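Local coordinates for Blr6230 protein (Bradyrhizobium diazoefficiens, PDB 5WCM) that probably hydrolyses beta-lactam antibiotics as a subclass B3 metallo-beta-lactamase, and here has a sulfonamide inhibitor bound at its zinc centre, at residues F58-I63 and K83-A88; L67-H72 and T151-T156; H141-H146 and R193-K198. All coordinates share one frame; numbering follows the deposited sequence. Where two conformers were deposited one is given.

Contact 1 (F58-I63 and K83-A88); sequences FKVADI and KKETGA. With ZN (zinc ion), chain F.
Thr86 meets Ala61 and Ile63 through two waters that converge on one carbonyl oxygen. The contact belongs to a beta-alpha-beta crossover of the metallo-beta-lactamase fold. The 3-10 turn 60-62 leads into strand 63-67, and the end of helix 79-86 leads into the parallel neighbour strand 89-93. The first water donates to Ala61 O at 2.7 Å and to Thr86 O at 2.8 Å. The second water donates to Ile63 O and again to Thr86 O, both at 2.7 Å. Each water thus spends both of its hydrogens on the bridge, and Thr86 O accepts twice.

Beside this polar seam the side chains pack directly. The methyl CG2 of Thr86 leans on the turn and lies 3.3 Å from Val60 O. It also touches Val60 CG1, whose side chain crosses that of Thr86 at about a right angle. Val60 also touches Lys50 and Ile53 of helix 46-55. Deeper in, Ile63 CG2 meets Ala88 CB at 4.1 Å, an apolar contact where one strand begins and just before the other.

The hydroxyl of Thr86 serves its own chain. Thr86 OG1 sits between the backbone N and the carbonyl carbon (chi1 63°), where it accepts from Ala88 N at 3.1 Å, an ST turn. The same hydroxyl bonds Ile82 O one turn back. Gly87, with positive phi (73°), takes the chain out of the helix.

At the solvent side Glu85 reaches a peripheral zinc, separate from the inhibitor site. Lys50, Glu81 and a water complete its ligands. The carboxylate binds through one oxygen: Glu85 OE1 is 2.0 Å from the zinc, while OE2 is 3.1 Å from it and lies near Val60 CG1.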
# COMPACT_ATOMS: atom_id res chain seq x y z
N PHE A 58 -20.08 -6.59 1.62
CA PHE A 58 -19.83 -5.39 2.40
C PHE A 58 -20.62 -4.22 1.86
O PHE A 58 -21.01 -4.18 0.69
CB PHE A 58 -18.35 -5.02 2.37
CG PHE A 58 -17.46 -6.00 3.06
CD1 PHE A 58 -17.55 -6.18 4.42
CD2 PHE A 58 -16.51 -6.72 2.34
CE1 PHE A 58 -16.71 -7.06 5.08
CE2 PHE A 58 -15.67 -7.61 2.98
CZ PHE A 58 -15.78 -7.80 4.34
N LYS A 59 -20.80 -3.25 2.74
CA LYS A 59 -21.39 -1.96 2.40
C LYS A 59 -20.31 -0.88 2.39
O LYS A 59 -19.63 -0.68 3.38
CB LYS A 59 -22.55 -1.56 3.34
CG LYS A 59 -23.76 -2.49 3.33
CD LYS A 59 -24.85 -1.99 4.27
N VAL A 60 -20.18 -0.18 1.28
CA VAL A 60 -19.27 0.96 1.22
C VAL A 60 -19.53 1.96 2.33
O VAL A 60 -18.60 2.48 2.94
CB VAL A 60 -19.29 1.63 -0.18
CG1 VAL A 60 -18.55 2.97 -0.20
CG2 VAL A 60 -18.70 0.69 -1.22
N ALA A 61 -20.80 2.17 2.65
CA ALA A 61 -21.19 3.11 3.72
C ALA A 61 -20.63 2.75 5.10
O ALA A 61 -20.55 3.61 5.96
CB ALA A 61 -22.70 3.22 3.79
N ASP A 62 -20.21 1.50 5.29
CA ASP A 62 -19.63 1.05 6.56
C ASP A 62 -18.15 1.34 6.72
O ASP A 62 -17.57 1.04 7.76
CB ASP A 62 -19.89 -0.44 6.75
CG ASP A 62 -21.35 -0.75 7.03
OD1 ASP A 62 -22.12 0.17 7.40
OD2 ASP A 62 -21.71 -1.94 6.88
N ILE A 63 -17.53 1.93 5.70
CA ILE A 63 -16.12 2.34 5.80
C ILE A 63 -16.00 3.53 6.73
O ILE A 63 -16.58 4.57 6.47
CB ILE A 63 -15.52 2.68 4.43
CG1 ILE A 63 -15.51 1.43 3.54
CG2 ILE A 63 -14.12 3.23 4.57
CD1 ILE A 63 -15.29 1.70 2.07
N LYS A 83 -14.10 9.09 0.52
CA LYS A 83 -14.18 9.87 1.75
C LYS A 83 -15.45 10.73 1.80
O LYS A 83 -16.14 10.78 2.83
CB LYS A 83 -12.94 10.73 1.91
CG LYS A 83 -12.80 11.30 3.28
CD LYS A 83 -11.57 12.15 3.40
CE LYS A 83 -11.77 13.05 4.58
NZ LYS A 83 -10.58 13.89 4.74
N LYS A 84 -15.77 11.38 0.69
CA LYS A 84 -16.95 12.26 0.66
C LYS A 84 -18.22 11.43 0.85
O LYS A 84 -19.11 11.81 1.64
CB LYS A 84 -17.01 13.07 -0.64
CG LYS A 84 -18.17 14.08 -0.66
CD LYS A 84 -17.98 15.18 -1.70
CE LYS A 84 -19.24 16.03 -1.86
NZ LYS A 84 -19.16 16.87 -3.09
N GLU A 85 -18.31 10.30 0.17
CA GLU A 85 -19.56 9.54 0.21
C GLU A 85 -19.78 8.79 1.52
O GLU A 85 -20.92 8.52 1.90
CB GLU A 85 -19.73 8.63 -0.98
CG GLU A 85 -18.92 7.37 -1.04
CD GLU A 85 -19.14 6.68 -2.38
OE1 GLU A 85 -18.30 6.87 -3.28
OE2 GLU A 85 -20.18 6.01 -2.54
N THR A 86 -18.70 8.47 2.22
CA THR A 86 -18.79 7.70 3.46
C THR A 86 -18.67 8.51 4.75
O THR A 86 -19.10 8.07 5.82
CB THR A 86 -17.71 6.60 3.52
OG1 THR A 86 -16.41 7.21 3.53
CG2 THR A 86 -17.85 5.64 2.34
N GLY A 87 -18.03 9.67 4.65
CA GLY A 87 -17.64 10.44 5.84
C GLY A 87 -16.47 9.86 6.62
O GLY A 87 -16.20 10.28 7.75
N ALA A 88 -15.75 8.90 6.03
CA ALA A 88 -14.58 8.29 6.67
C ALA A 88 -13.44 9.28 6.89
O ALA A 88 -13.37 10.33 6.27
CB ALA A 88 -14.09 7.12 5.84
ZN ZN F . -18.78 6.77 -5.19
O HOH W 1 -21.19 6.25 5.73
O HOH W 2 -17.90 6.58 7.72
O HOH W 3 -19.87 8.42 -5.02

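Contact 2 (L67-H72 and T151-T156). With ZN (zinc ion), chain C; 4NZ (4-nitrobenzenesulfonamide), chain I.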
# COMPACT_ATOMS: atom_id res chain seq x y z
N LEU A 67 -6.99 4.07 5.02
CA LEU A 67 -5.55 4.14 5.25
C LEU A 67 -4.83 4.13 3.92
O LEU A 67 -5.30 3.48 2.97
CB LEU A 67 -5.05 2.96 6.11
CG LEU A 67 -5.15 3.19 7.63
CD1 LEU A 67 -6.53 3.62 8.13
CD2 LEU A 67 -4.69 1.93 8.35
N ASN A 68 -3.69 4.81 3.86
CA ASN A 68 -2.88 4.84 2.64
C ASN A 68 -1.52 4.23 2.94
O ASN A 68 -0.92 4.52 4.00
CB ASN A 68 -2.70 6.31 2.18
CG ASN A 68 -2.05 6.50 0.79
OD1 ASN A 68 -1.39 7.53 0.59
ND2 ASN A 68 -2.28 5.62 -0.18
N THR A 69 -1.01 3.46 1.99
CA THR A 69 0.39 3.03 1.99
C THR A 69 1.28 4.14 1.47
O THR A 69 2.25 4.53 2.11
CB THR A 69 0.61 1.76 1.13
OG1 THR A 69 0.02 1.94 -0.15
CG2 THR A 69 0.07 0.52 1.82
N HIS A 70 0.97 4.66 0.29
CA HIS A 70 1.74 5.80 -0.24
C HIS A 70 0.96 6.57 -1.27
O HIS A 70 0.07 6.04 -1.94
CB HIS A 70 3.10 5.35 -0.82
CG HIS A 70 3.02 4.67 -2.16
ND1 HIS A 70 2.96 3.30 -2.30
CD2 HIS A 70 3.04 5.17 -3.42
CE1 HIS A 70 2.95 2.99 -3.59
NE2 HIS A 70 3.00 4.11 -4.30
N ALA A 71 1.34 7.83 -1.43
CA ALA A 71 0.48 8.80 -2.11
C ALA A 71 0.83 8.97 -3.59
O ALA A 71 1.26 10.04 -4.00
CB ALA A 71 0.57 10.12 -1.37
N HIS A 72 0.62 7.90 -4.35
CA HIS A 72 0.63 7.94 -5.82
C HIS A 72 -0.76 7.67 -6.34
O HIS A 72 -1.52 6.96 -5.68
CB HIS A 72 1.63 6.95 -6.43
CG HIS A 72 3.06 7.29 -6.18
ND1 HIS A 72 4.07 6.34 -6.22
CD2 HIS A 72 3.66 8.47 -5.87
CE1 HIS A 72 5.22 6.93 -5.95
NE2 HIS A 72 5.00 8.21 -5.73
N THR A 151 4.11 4.49 4.24
CA THR A 151 3.80 3.88 5.53
C THR A 151 3.41 2.43 5.33
O THR A 151 2.44 2.14 4.63
CB THR A 151 2.67 4.64 6.25
OG1 THR A 151 3.06 6.01 6.39
CG2 THR A 151 2.43 4.06 7.61
N SER A 152 4.18 1.53 5.94
CA SER A 152 3.84 0.12 5.98
C SER A 152 3.03 -0.16 7.24
O SER A 152 3.36 0.30 8.33
CB SER A 152 5.11 -0.73 5.93
OG SER A 152 5.84 -0.53 4.74
N TRP A 153 1.95 -0.90 7.08
CA TRP A 153 0.98 -1.09 8.16
C TRP A 153 1.02 -2.51 8.69
O TRP A 153 0.82 -3.46 7.92
CB TRP A 153 -0.42 -0.76 7.67
CG TRP A 153 -0.63 0.69 7.34
CD1 TRP A 153 -0.58 1.28 6.11
CD2 TRP A 153 -0.94 1.72 8.27
NE1 TRP A 153 -0.84 2.62 6.23
CE2 TRP A 153 -1.08 2.91 7.55
CE3 TRP A 153 -1.11 1.75 9.67
CZ2 TRP A 153 -1.38 4.12 8.16
CZ3 TRP A 153 -1.42 2.94 10.26
CH2 TRP A 153 -1.56 4.11 9.52
N GLU A 154 1.20 -2.65 10.01
CA GLU A 154 1.29 -3.95 10.70
C GLU A 154 -0.04 -4.26 11.39
O GLU A 154 -0.59 -3.39 12.06
CB GLU A 154 2.44 -3.87 11.72
CG GLU A 154 2.59 -5.02 12.71
CD GLU A 154 3.83 -4.85 13.58
OE1 GLU A 154 4.59 -5.83 13.72
OE2 GLU A 154 4.03 -3.74 14.11
N MET A 155 -0.50 -5.51 11.28
CA MET A 155 -1.66 -5.98 12.05
C MET A 155 -1.52 -7.47 12.34
O MET A 155 -0.85 -8.18 11.59
CB MET A 155 -2.98 -5.71 11.29
CG MET A 155 -3.21 -6.54 10.04
SD MET A 155 -4.85 -6.21 9.34
CE MET A 155 -5.68 -5.56 10.78
N THR A 156 -2.22 -7.91 13.38
CA THR A 156 -2.25 -9.30 13.81
C THR A 156 -3.54 -9.90 13.31
O THR A 156 -4.62 -9.30 13.47
CB THR A 156 -2.17 -9.45 15.33
OG1 THR A 156 -1.00 -8.77 15.80
CG2 THR A 156 -2.11 -10.94 15.79
ZN ZN C . 3.91 4.27 -6.13
S 4NZ I . 4.26 2.97 -8.78
C1 4NZ I . 2.74 5.29 -12.30
N1 4NZ I . 3.33 3.04 -7.56
O1 4NZ I . 4.34 1.61 -9.19
C2 4NZ I . 2.08 5.43 -11.09
O2 4NZ I . 5.49 3.60 -8.40
C3 4NZ I . 2.55 4.72 -10.00
C4 4NZ I . 3.64 3.88 -10.14
C5 4NZ I . 4.29 3.77 -11.36
C6 4NZ I . 3.85 4.49 -12.44
N7 4NZ I . 2.17 5.92 -13.50
O12 4NZ I . 1.10 6.49 -13.40
O13 4NZ I . 2.79 5.84 -14.54
O HOH W 4 2.72 3.67 -7.56
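Leu67 lays its methyl CD2 over one face of the Trp153 ring, 3.6 Å from the centroid of the six-membered ring and almost on its normal. This is a CH-pi contact. The opposite face carries the methyl CG2 of Thr151, nearer the rim, so the indole is held between two aliphatic groups. Its edge is fixed as well. Trp153 NE1 donates to Asn68 O at 2.9 Å, with a nearly straight N-H...O angle of 178°. Asn68 O lies in the indole plane, but the donor stands 57° out of the carbonyl plane and so misses the lone pairs. Trp153 has CG anti to its carbonyl carbon (chi1 -68°), which sends the ring across to the loop 67-72.

The backbones meet next to this ring. Thr151 N donates to Thr69 O at 2.8 Å. In return, the CA-H of Thr69 makes a weak contact with the carbonyl of Thr151. Strand 151-159 is thereby tied to the loop that follows strand 63-67, which links the two sheets of the fold in the buried interior.

The loop then becomes the H-X-H-X-D-H zinc motif of the family. Asn68 ND2 donates to His70 O at 3.0 Å and also bonds Asp39, which holds Thr69 OG1 too. These bonds brace the turn that carries the ligands. His70 NE2 and His72 ND1 bind the same zinc, each at 2.1 Å, with His146 as third protein ligand.

The inhibitor's sulfonamide N1 and a water are modelled at nearly the same ligand position on this zinc, probably as alternatives. In the inhibitor-bound state N1 is probably deprotonated and anionic. His70 ND1 donates to Cys170 O, which fixes the ring's rotation and probably makes its NE2 a stronger donor to the metal.

Contact 3 (H141-H146 and R193-K198); sequences HATPGH and RATFAK. With ZN (zinc ion), chain E; ZN (zinc ion), chain C; 4NZ (4-nitrobenzenesulfonamide), chain I.
The His141 ring meets Lys198 at its edge, with Lys198 NZ near the ring plane. A zinc sits between them: His141 ND1 binds it at 2.0 Å and Lys198 NZ at 2.1 Å. Glu127 is the third protein ligand. His141 NE2 bonds Glu154, which fixes the ring's rotation. The second flat group, His146, does not touch 193-198, though it meets Tyr192 earlier in the same helix. His146 NE2 binds the inhibitor-site zinc at 2.1 Å. The inhibitor's sulfonyl S and the zinc-bound water, probably alternatives, lie in plane at this ring's edge. His146 ND1 bonds Thr173 O.

Between the two rings, segment 141-146 runs along helix 188-201, an outer helix of the metallo-beta-lactamase fold. Lys198 lies extended and bends only at its end (chi4 60°), which swings NZ onto the metal. On the way Lys198 CE passes Ala142 O at 3.4 Å and the Thr143 methyl CG2 at 3.8 Å. One turn earlier, Thr195 CG2 packs on Thr143 CB. Thr195 OG1 donates to Pro144 O at 2.7 Å, on a lone pair in the carbonyl plane. Asp191 O, one turn back, also receives this hydroxyl, so two carbonyls compete for one proton. Gly145 follows with phi near 138°, a turn that suits glycine.

Lysine can bind a metal only through its nitrogen lone pair. Lys198 is therefore probably neutral here, with Glu127 supplying negative charge.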
# COMPACT_ATOMS: atom_id res chain seq x y z
N HIS A 141 4.39 1.92 10.35
CA HIS A 141 5.85 1.90 10.26
C HIS A 141 6.30 2.85 9.16
O HIS A 141 5.82 2.75 8.02
CB HIS A 141 6.37 0.50 10.00
CG HIS A 141 6.10 -0.45 11.10
ND1 HIS A 141 6.98 -0.65 12.15
CD2 HIS A 141 5.03 -1.25 11.32
CE1 HIS A 141 6.44 -1.54 12.97
NE2 HIS A 141 5.27 -1.92 12.50
N ALA A 142 7.20 3.77 9.51
CA ALA A 142 7.75 4.69 8.53
C ALA A 142 8.78 3.95 7.66
O ALA A 142 9.86 3.58 8.13
CB ALA A 142 8.38 5.88 9.22
N THR A 143 8.41 3.74 6.40
CA THR A 143 9.26 3.06 5.42
C THR A 143 9.37 3.92 4.15
O THR A 143 8.98 3.49 3.07
CB THR A 143 8.70 1.66 5.10
OG1 THR A 143 7.31 1.76 4.82
CG2 THR A 143 8.85 0.71 6.29
N PRO A 144 9.95 5.13 4.28
CA PRO A 144 10.03 6.05 3.16
C PRO A 144 11.02 5.61 2.08
O PRO A 144 11.84 4.70 2.25
CB PRO A 144 10.49 7.35 3.81
CG PRO A 144 11.30 6.88 4.97
CD PRO A 144 10.53 5.72 5.50
N GLY A 145 10.93 6.31 0.95
CA GLY A 145 11.77 6.07 -0.22
C GLY A 145 10.91 6.15 -1.45
O GLY A 145 11.02 7.08 -2.26
N HIS A 146 10.02 5.17 -1.59
CA HIS A 146 9.12 5.16 -2.74
C HIS A 146 8.24 6.42 -2.75
O HIS A 146 7.95 6.94 -3.83
CB HIS A 146 8.32 3.87 -2.76
CG HIS A 146 7.42 3.74 -3.94
ND1 HIS A 146 7.83 3.24 -5.15
CD2 HIS A 146 6.13 4.10 -4.10
CE1 HIS A 146 6.83 3.29 -6.00
NE2 HIS A 146 5.77 3.79 -5.39
N ARG A 193 17.51 3.11 1.45
CA ARG A 193 18.50 2.25 2.16
C ARG A 193 18.01 1.83 3.53
O ARG A 193 18.10 0.65 3.91
CB ARG A 193 19.82 2.99 2.42
CG ARG A 193 20.58 3.51 1.23
CD ARG A 193 21.03 2.39 0.34
NE ARG A 193 22.04 2.86 -0.58
CZ ARG A 193 22.55 2.14 -1.58
NH1 ARG A 193 22.14 0.90 -1.76
NH2 ARG A 193 23.41 2.63 -2.34
N ALA A 194 17.56 2.80 4.29
CA ALA A 194 17.03 2.56 5.63
C ALA A 194 15.82 1.61 5.60
O ALA A 194 15.67 0.74 6.44
CB ALA A 194 16.66 3.85 6.34
N THR A 195 14.96 1.80 4.60
CA THR A 195 13.75 1.01 4.46
C THR A 195 14.04 -0.45 4.13
O THR A 195 13.43 -1.34 4.72
CB THR A 195 12.81 1.68 3.46
OG1 THR A 195 12.25 2.80 4.12
CG2 THR A 195 11.68 0.73 2.97
N PHE A 196 14.97 -0.70 3.22
CA PHE A 196 15.34 -2.08 2.90
C PHE A 196 15.85 -2.79 4.15
O PHE A 196 15.45 -3.92 4.46
CB PHE A 196 16.40 -2.18 1.79
CG PHE A 196 16.03 -1.49 0.52
CD1 PHE A 196 14.74 -1.58 -0.02
CD2 PHE A 196 16.99 -0.80 -0.19
CE1 PHE A 196 14.43 -0.93 -1.20
CE2 PHE A 196 16.70 -0.17 -1.37
CZ PHE A 196 15.42 -0.24 -1.88
N ALA A 197 16.74 -2.13 4.88
CA ALA A 197 17.28 -2.69 6.13
C ALA A 197 16.19 -2.93 7.19
O ALA A 197 16.12 -4.00 7.82
CB ALA A 197 18.38 -1.81 6.69
N LYS A 198 15.33 -1.93 7.36
CA LYS A 198 14.23 -2.01 8.32
C LYS A 198 13.29 -3.19 7.98
O LYS A 198 12.93 -3.97 8.86
CB LYS A 198 13.43 -0.71 8.33
CG LYS A 198 12.21 -0.72 9.23
CD LYS A 198 11.52 0.63 9.18
CE LYS A 198 10.18 0.64 9.88
NZ LYS A 198 10.32 0.29 11.31
ZN ZN E . 8.73 0.22 12.62
ZN ZN C . 3.91 4.27 -6.13
S 4NZ I . 4.26 2.97 -8.78
C1 4NZ I . 2.74 5.29 -12.30
N1 4NZ I . 3.33 3.04 -7.56
O1 4NZ I . 4.34 1.61 -9.19
C2 4NZ I . 2.08 5.43 -11.09
O2 4NZ I . 5.49 3.60 -8.40
C3 4NZ I . 2.55 4.72 -10.00
C4 4NZ I . 3.64 3.88 -10.14
C5 4NZ I . 4.29 3.77 -11.36
C6 4NZ I . 3.85 4.49 -12.44
N7 4NZ I . 2.17 5.92 -13.50
O12 4NZ I . 1.10 6.49 -13.40
O13 4NZ I . 2.79 5.84 -14.54
O HOH W 4 2.72 3.67 -7.56

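Contact 2 is the buried one, close to the centre of the chain. Contacts 1 and 3 are partly buried and lie on opposite sides of that centre. Contacts 2 and 3 share a sheet, since strands 136-142 and 151-159 are neighbours, and their histidines meet at one zinc. Ser152 with Thr143 and Glu154 with His141 probably link them by hydrogen bonds. Contact 1 adjoins contact 2 only through strand 63-67. Contact 1 relies on water bridges and loose packing, contact 2 on direct bonds and aromatic packing. Contact 3 adds a hydroxyl-carbonyl bond and a metal link. Both peripheral zincs take a lysine and at least one glutamate, with a histidine added in contact 3.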